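Local atomic coordinates of Sel1 repeat family protein (Pseudomonas aeruginosa, PDB entry 6LCH), a protein that probably serves as an immunity protein that protects the bacterium against PldB, a toxic effector of its type VI secretion system. Residues A174-V179 / F183-V188; V188-S193 / A202-R207. One frame throughout, in Å; residues are numbered along the deposited sequence.

Contact 1 of 2, residues A174-V179 / F183-V188; sequences AYYKIV and FPKALV
Tyr176 and Ala186 face each other across a helical hairpin of the Sel1 repeat, a member of the TPR clan, in which helix 166-178 turns back through a short loop into helix 183-195. The two segments run nearly antiparallel, at 167°, with axes only 7.6 Å apart. Ala186 permits this closeness: its methyl CB sits 3.4 Å from Lys177 N, against the backbone of the other helix, and also touches Lys177 CB.

Tyr176 can be traced outward along its side chain. Its CB rests on the backbone of the partner helix, 3.8 Å from Ala186 CA. CG is beside the backbone N and anti to the carbonyl carbon (chi1 -85°), which lays one ring face under the aliphatic chain of Lys185, with CG of the tyrosine nearest to CG of the lysine. Further out, Tyr176 CE1 comes within 3.4 Å of Lys185 CD, CZ lies almost as near to that methylene, and OH still lies 4.0 Å from it. Lys185 CD thus stands over the ring face, displaced toward the rim, in a CH-pi contact 3.7 Å from the ring centroid. The opposite face is covered by CD2 of Tyr175, so the ring is sandwiched between a lysine chain and a neighbouring aromatic.

On the other flank of Ala186, Lys177 meets Phe183, which also touches His181 and Met219. Asn182, in the connecting loop, ties the turn together: it shares a backbone hydrogen bond with Tyr176 and its OD1 accepts one from Lys185 N. Lys177 CG touches the Phe183 ring at CE1, 3.9 Å away, before the lysine chain bends at chi3 and leads away; Lys177 O lies at the edge of the Phe183 ring, near its plane, 3.6 Å from CE1.

Contact 2 of 2, residues V188-S193 / A202-R207; sequences VYYQVS and AFFLSR
Tyr190 carries its CG anti to the carbonyl carbon (chi1 -78°), while Phe204 has CG anti to the backbone N; these first torsions swing both rings into the gap between helix 183-195 and helix 199-208. The phenylalanine comes over one face of the tyrosine with the side of its ring that bears CD2 and CE2. Its CD2 stands 3.6 Å above the centre of the Tyr190 ring, and its CE2 reaches Tyr190 CE2 at 3.4 Å. The planes are inclined at 44° with centroids 4.5 Å apart, an oblique aromatic pair. Tyr170 adds an edge-to-face contact to Tyr190, and Phe204 also packs on Met219, extending the cluster beyond the two helices.

Leu205, the next residue after Phe204, packs nearer the backbone of helix 183-195, and its two methyls divide the work. CD1 presses on the root of the tyrosine, 3.4 Å from Tyr190 CB, and CD2 settles on the following residue, 3.8 Å from Gln191 CA. The amide of Gln191 leads away from this apolar patch, and its NE2 donates a hydrogen bond to Tyr253 O. Leu205 is backed by Tyr231 of helix 225-240, so a third helix shares this layer.

Side chains, chiefly Tyr190, Phe204 and Leu205, make up most of the interface. The helix axes pass 9.4 Å apart, and the nearest alpha carbons, Tyr190 CA and Leu205 CA, are 7.4 Å from each other. The segments run at 133° to each other, splayed well away from antiparallel. Segment 188-193 lies within a Sel1 repeat, and packing of consecutive helices in this way is consistent with the alpha-helical solenoid of Sel1 and related TPR-clan repeats.

In the fold
Helix 183-195 is common to both contacts: its opening turns pack on helix 166-178 in contact 1, its later turns on helix 199-208 in contact 2, and Val188 belongs to both. The contact centres lie about 10 Å apart, and the two clusters touch. Tyr190 OH approaches Ala174 CA to 3.2 Å and Lys177 CE to 3.3 Å, while Lys177 NZ reaches Phe204 CZ at 3.5 Å. Nearby, Tyr176 CE2 packs on Tyr189 CE1 at 3.5 Å. Three consecutive helices are therefore joined into one continuous layer, with Tyr190 and Lys177 bridging a close hairpin and a wider, aromatic-filled interface.

Contact 1 of 2, residues A174-V179 / F183-V188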
loop_
_atom_site.group_PDB
_atom_site.type_symbol
_atom_site.label_atom_id
_atom_site.label_comp_id
_atom_site.label_asym_id
_atom_site.label_seq_id
_atom_site.Cartn_x
_atom_site.Cartn_y
_atom_site.Cartn_z
ATOM N N ALA A 174 -4.475 9.770 8.835
ATOM C CA ALA A 174 -3.781 11.043 8.669
ATOM C C ALA A 174 -4.760 12.164 8.356
ATOM O O ALA A 174 -4.681 13.247 8.947
ATOM C CB ALA A 174 -2.725 10.932 7.568
ATOM N N TYR A 175 -5.702 11.917 7.446
ATOM C CA TYR A 175 -6.667 12.949 7.083
ATOM C C TYR A 175 -7.472 13.402 8.292
ATOM O O TYR A 175 -7.569 14.603 8.576
ATOM C CB TYR A 175 -7.603 12.440 5.989
ATOM C CG TYR A 175 -8.754 13.383 5.735
ATOM C CD1 TYR A 175 -8.581 14.520 4.960
ATOM C CD2 TYR A 175 -10.010 13.145 6.280
ATOM C CE1 TYR A 175 -9.626 15.390 4.727
ATOM C CE2 TYR A 175 -11.061 14.009 6.052
ATOM C CZ TYR A 175 -10.862 15.131 5.278
ATOM O OH TYR A 175 -11.906 15.998 5.049
ATOM N N TYR A 176 -8.056 12.450 9.023
ATOM C CA TYR A 176 -8.912 12.805 10.150
ATOM C C TYR A 176 -8.119 13.475 11.261
ATOM O O TYR A 176 -8.603 14.423 11.892
ATOM C CB TYR A 176 -9.628 11.566 10.675
ATOM C CG TYR A 176 -10.881 11.287 9.901
ATOM C CD1 TYR A 176 -11.984 12.118 10.024
ATOM C CD2 TYR A 176 -10.953 10.220 9.019
ATOM C CE1 TYR A 176 -13.130 11.885 9.306
ATOM C CE2 TYR A 176 -12.102 9.978 8.294
ATOM C CZ TYR A 176 -13.187 10.814 8.446
ATOM O OH TYR A 176 -14.341 10.591 7.735
ATOM N N LYS A 177 -6.900 12.999 11.511
ATOM C CA LYS A 177 -6.057 13.608 12.531
ATOM C C LYS A 177 -5.700 15.041 12.166
ATOM O O LYS A 177 -5.774 15.945 13.003
ATOM C CB LYS A 177 -4.789 12.778 12.723
ATOM C CG LYS A 177 -3.802 13.395 13.700
ATOM C CD LYS A 177 -2.535 12.563 13.808
ATOM C CE LYS A 177 -1.687 12.690 12.564
ATOM N NZ LYS A 177 -0.347 12.085 12.751
ATOM N N ILE A 178 -5.327 15.270 10.913
ATOM C CA ILE A 178 -4.678 16.508 10.497
ATOM C C ILE A 178 -5.668 17.510 9.909
ATOM O O ILE A 178 -5.635 18.693 10.245
ATOM C CB ILE A 178 -3.538 16.177 9.508
ATOM C CG1 ILE A 178 -2.434 15.406 10.237
ATOM C CG2 ILE A 178 -2.970 17.420 8.899
ATOM C CD1 ILE A 178 -1.725 14.398 9.377
ATOM N N VAL A 179 -6.565 17.063 9.029
ATOM C CA VAL A 179 -7.472 18.005 8.376
ATOM C C VAL A 179 -8.690 18.291 9.251
ATOM O O VAL A 179 -9.142 19.438 9.348
ATOM C CB VAL A 179 -7.879 17.477 6.987
ATOM C CG1 VAL A 179 -8.837 18.452 6.295
ATOM C CG2 VAL A 179 -6.646 17.259 6.125
ATOM N N PHE A 183 -9.350 13.122 16.462
ATOM C CA PHE A 183 -8.376 12.126 16.906
ATOM C C PHE A 183 -8.970 10.731 17.060
ATOM O O PHE A 183 -8.365 9.771 16.550
ATOM C CB PHE A 183 -7.705 12.616 18.192
ATOM C CG PHE A 183 -6.906 13.877 18.006
ATOM C CD1 PHE A 183 -6.364 14.188 16.768
ATOM C CD2 PHE A 183 -6.706 14.753 19.057
ATOM C CE1 PHE A 183 -5.633 15.340 16.582
ATOM C CE2 PHE A 183 -5.979 15.914 18.875
ATOM C CZ PHE A 183 -5.438 16.206 17.638
ATOM N N PRO A 184 -10.123 10.530 17.712
ATOM C CA PRO A 184 -10.631 9.155 17.852
ATOM C C PRO A 184 -11.057 8.528 16.540
ATOM O O PRO A 184 -10.908 7.315 16.376
ATOM C CB PRO A 184 -11.817 9.311 18.810
ATOM C CG PRO A 184 -11.658 10.654 19.430
ATOM C CD PRO A 184 -11.007 11.492 18.388
ATOM N N LYS A 185 -11.595 9.307 15.603
ATOM C CA LYS A 185 -11.869 8.753 14.282
ATOM C C LYS A 185 -10.578 8.477 13.527
ATOM O O LYS A 185 -10.514 7.531 12.733
ATOM C CB LYS A 185 -12.758 9.700 13.482
ATOM C CG LYS A 185 -13.322 9.092 12.213
ATOM C CD LYS A 185 -14.491 9.906 11.704
ATOM C CE LYS A 185 -15.733 9.059 11.552
ATOM N NZ LYS A 185 -16.911 9.911 11.240
ATOM N N ALA A 186 -9.543 9.286 13.763
ATOM C CA ALA A 186 -8.240 9.008 13.173
ATOM C C ALA A 186 -7.668 7.708 13.715
ATOM O O ALA A 186 -7.120 6.898 12.958
ATOM C CB ALA A 186 -7.282 10.168 13.441
ATOM N N LEU A 187 -7.803 7.487 15.025
ATOM C CA LEU A 187 -7.284 6.271 15.640
ATOM C C LEU A 187 -7.998 5.030 15.121
ATOM O O LEU A 187 -7.383 3.964 15.010
ATOM C CB LEU A 187 -7.413 6.368 17.161
ATOM C CG LEU A 187 -6.437 5.560 18.018
ATOM C CD1 LEU A 187 -4.998 5.995 17.773
ATOM C CD2 LEU A 187 -6.794 5.701 19.488
ATOM N N VAL A 188 -9.292 5.142 14.810
ATOM C CA VAL A 188 -10.026 4.008 14.251
ATOM C C VAL A 188 -9.404 3.582 12.928
ATOM O O VAL A 188 -9.205 2.389 12.667
ATOM C CB VAL A 188 -11.515 4.360 14.087
ATOM C CG1 VAL A 188 -12.213 3.335 13.189
ATOM C CG2 VAL A 188 -12.196 4.440 15.443
#

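Contact 2 of 2, residues V188-S193 / A202-R207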
loop_
_atom_site.group_PDB
_atom_site.type_symbol
_atom_site.label_atom_id
_atom_site.label_comp_id
_atom_site.label_asym_id
_atom_site.label_seq_id
_atom_site.Cartn_x
_atom_site.Cartn_y
_atom_site.Cartn_z
ATOM N N VAL A 188 -9.292 5.142 14.810
ATOM C CA VAL A 188 -10.026 4.008 14.251
ATOM C C VAL A 188 -9.404 3.582 12.928
ATOM O O VAL A 188 -9.205 2.389 12.667
ATOM C CB VAL A 188 -11.515 4.360 14.087
ATOM C CG1 VAL A 188 -12.213 3.335 13.189
ATOM C CG2 VAL A 188 -12.196 4.440 15.443
ATOM N N TYR A 189 -9.064 4.557 12.083
ATOM C CA TYR A 189 -8.568 4.254 10.747
ATOM C C TYR A 189 -7.105 3.825 10.753
ATOM O O TYR A 189 -6.701 2.993 9.932
ATOM C CB TYR A 189 -8.773 5.461 9.839
ATOM C CG TYR A 189 -10.134 5.465 9.195
ATOM C CD1 TYR A 189 -10.999 6.539 9.343
ATOM C CD2 TYR A 189 -10.562 4.374 8.453
ATOM C CE1 TYR A 189 -12.251 6.530 8.746
ATOM C CE2 TYR A 189 -11.802 4.354 7.862
ATOM C CZ TYR A 189 -12.641 5.432 8.006
ATOM O OH TYR A 189 -13.871 5.395 7.405
ATOM N N TYR A 190 -6.291 4.398 11.642
ATOM C CA TYR A 190 -4.934 3.889 11.808
ATOM C C TYR A 190 -4.957 2.425 12.228
ATOM O O TYR A 190 -4.135 1.623 11.767
ATOM C CB TYR A 190 -4.170 4.716 12.842
ATOM C CG TYR A 190 -3.653 6.058 12.361
ATOM C CD1 TYR A 190 -2.733 6.148 11.321
ATOM C CD2 TYR A 190 -4.069 7.232 12.967
ATOM C CE1 TYR A 190 -2.254 7.381 10.895
ATOM C CE2 TYR A 190 -3.602 8.463 12.548
ATOM C CZ TYR A 190 -2.695 8.535 11.519
ATOM O OH TYR A 190 -2.241 9.772 11.116
ATOM N N GLN A 191 -5.900 2.058 13.100
ATOM C CA GLN A 191 -5.989 0.674 13.551
ATOM C C GLN A 191 -6.408 -0.247 12.413
ATOM O O GLN A 191 -5.824 -1.321 12.226
ATOM C CB GLN A 191 -6.960 0.557 14.726
ATOM C CG GLN A 191 -6.798 -0.749 15.501
ATOM C CD GLN A 191 -7.960 -1.042 16.428
ATOM O OE1 GLN A 191 -9.072 -0.560 16.222
ATOM N NE2 GLN A 191 -7.706 -1.844 17.458
ATOM N N VAL A 192 -7.420 0.159 11.638
ATOM C CA VAL A 192 -7.825 -0.619 10.467
ATOM C C VAL A 192 -6.641 -0.824 9.534
ATOM O O VAL A 192 -6.451 -1.911 8.971
ATOM C CB VAL A 192 -8.999 0.070 9.748
ATOM C CG1 VAL A 192 -9.178 -0.495 8.344
ATOM C CG2 VAL A 192 -10.274 -0.076 10.552
ATOM N N SER A 193 -5.816 0.212 9.372
ATOM C CA SER A 193 -4.604 0.094 8.570
ATOM C C SER A 193 -3.698 -1.010 9.099
ATOM O O SER A 193 -3.149 -1.797 8.320
ATOM C CB SER A 193 -3.869 1.434 8.550
ATOM O OG SER A 193 -2.728 1.384 7.714
ATOM N N ALA A 202 1.211 0.693 12.475
ATOM C CA ALA A 202 1.590 -0.037 13.680
ATOM C C ALA A 202 2.647 0.725 14.464
ATOM O O ALA A 202 2.569 0.834 15.695
ATOM C CB ALA A 202 2.088 -1.437 13.317
ATOM N N PHE A 203 3.650 1.261 13.767
ATOM C CA PHE A 203 4.636 2.093 14.444
ATOM C C PHE A 203 3.993 3.350 15.010
ATOM O O PHE A 203 4.335 3.782 16.118
ATOM C CB PHE A 203 5.770 2.464 13.495
ATOM C CG PHE A 203 6.884 3.211 14.163
ATOM C CD1 PHE A 203 7.860 2.531 14.871
ATOM C CD2 PHE A 203 6.948 4.591 14.101
ATOM C CE1 PHE A 203 8.884 3.211 15.491
ATOM C CE2 PHE A 203 7.973 5.280 14.722
ATOM C CZ PHE A 203 8.941 4.587 15.417
ATOM N N PHE A 204 3.061 3.955 14.267
ATOM C CA PHE A 204 2.443 5.182 14.761
ATOM C C PHE A 204 1.608 4.919 16.005
ATOM O O PHE A 204 1.619 5.720 16.947
ATOM C CB PHE A 204 1.583 5.840 13.686
ATOM C CG PHE A 204 0.899 7.090 14.160
ATOM C CD1 PHE A 204 1.634 8.230 14.447
ATOM C CD2 PHE A 204 -0.473 7.122 14.341
ATOM C CE1 PHE A 204 1.009 9.383 14.892
ATOM C CE2 PHE A 204 -1.101 8.271 14.783
ATOM C CZ PHE A 204 -0.359 9.402 15.061
ATOM N N LEU A 205 0.882 3.801 16.033
ATOM C CA LEU A 205 0.103 3.483 17.224
ATOM C C LEU A 205 1.006 3.102 18.389
ATOM O O LEU A 205 0.638 3.316 19.549
ATOM C CB LEU A 205 -0.897 2.368 16.915
ATOM C CG LEU A 205 -2.249 2.841 16.375
ATOM C CD1 LEU A 205 -2.079 4.054 15.472
ATOM C CD2 LEU A 205 -2.968 1.712 15.631
ATOM N N SER A 206 2.189 2.558 18.098
ATOM C CA SER A 206 3.162 2.287 19.151
ATOM C C SER A 206 3.569 3.568 19.866
ATOM O O SER A 206 3.641 3.611 21.100
ATOM C CB SER A 206 4.387 1.592 18.561
ATOM O OG SER A 206 5.534 1.857 19.344
ATOM N N ARG A 207 3.854 4.625 19.102
ATOM C CA ARG A 207 4.231 5.899 19.705
ATOM C C ARG A 207 3.033 6.616 20.314
ATOM O O ARG A 207 3.188 7.333 21.310
ATOM C CB ARG A 207 4.907 6.788 18.663
ATOM C CG ARG A 207 5.969 6.067 17.849
ATOM C CD ARG A 207 7.211 6.923 17.678
ATOM N NE ARG A 207 7.635 7.547 18.927
ATOM C CZ ARG A 207 7.886 8.845 19.069
ATOM N NH1 ARG A 207 7.760 9.667 18.037
ATOM N NH2 ARG A 207 8.267 9.321 20.247
#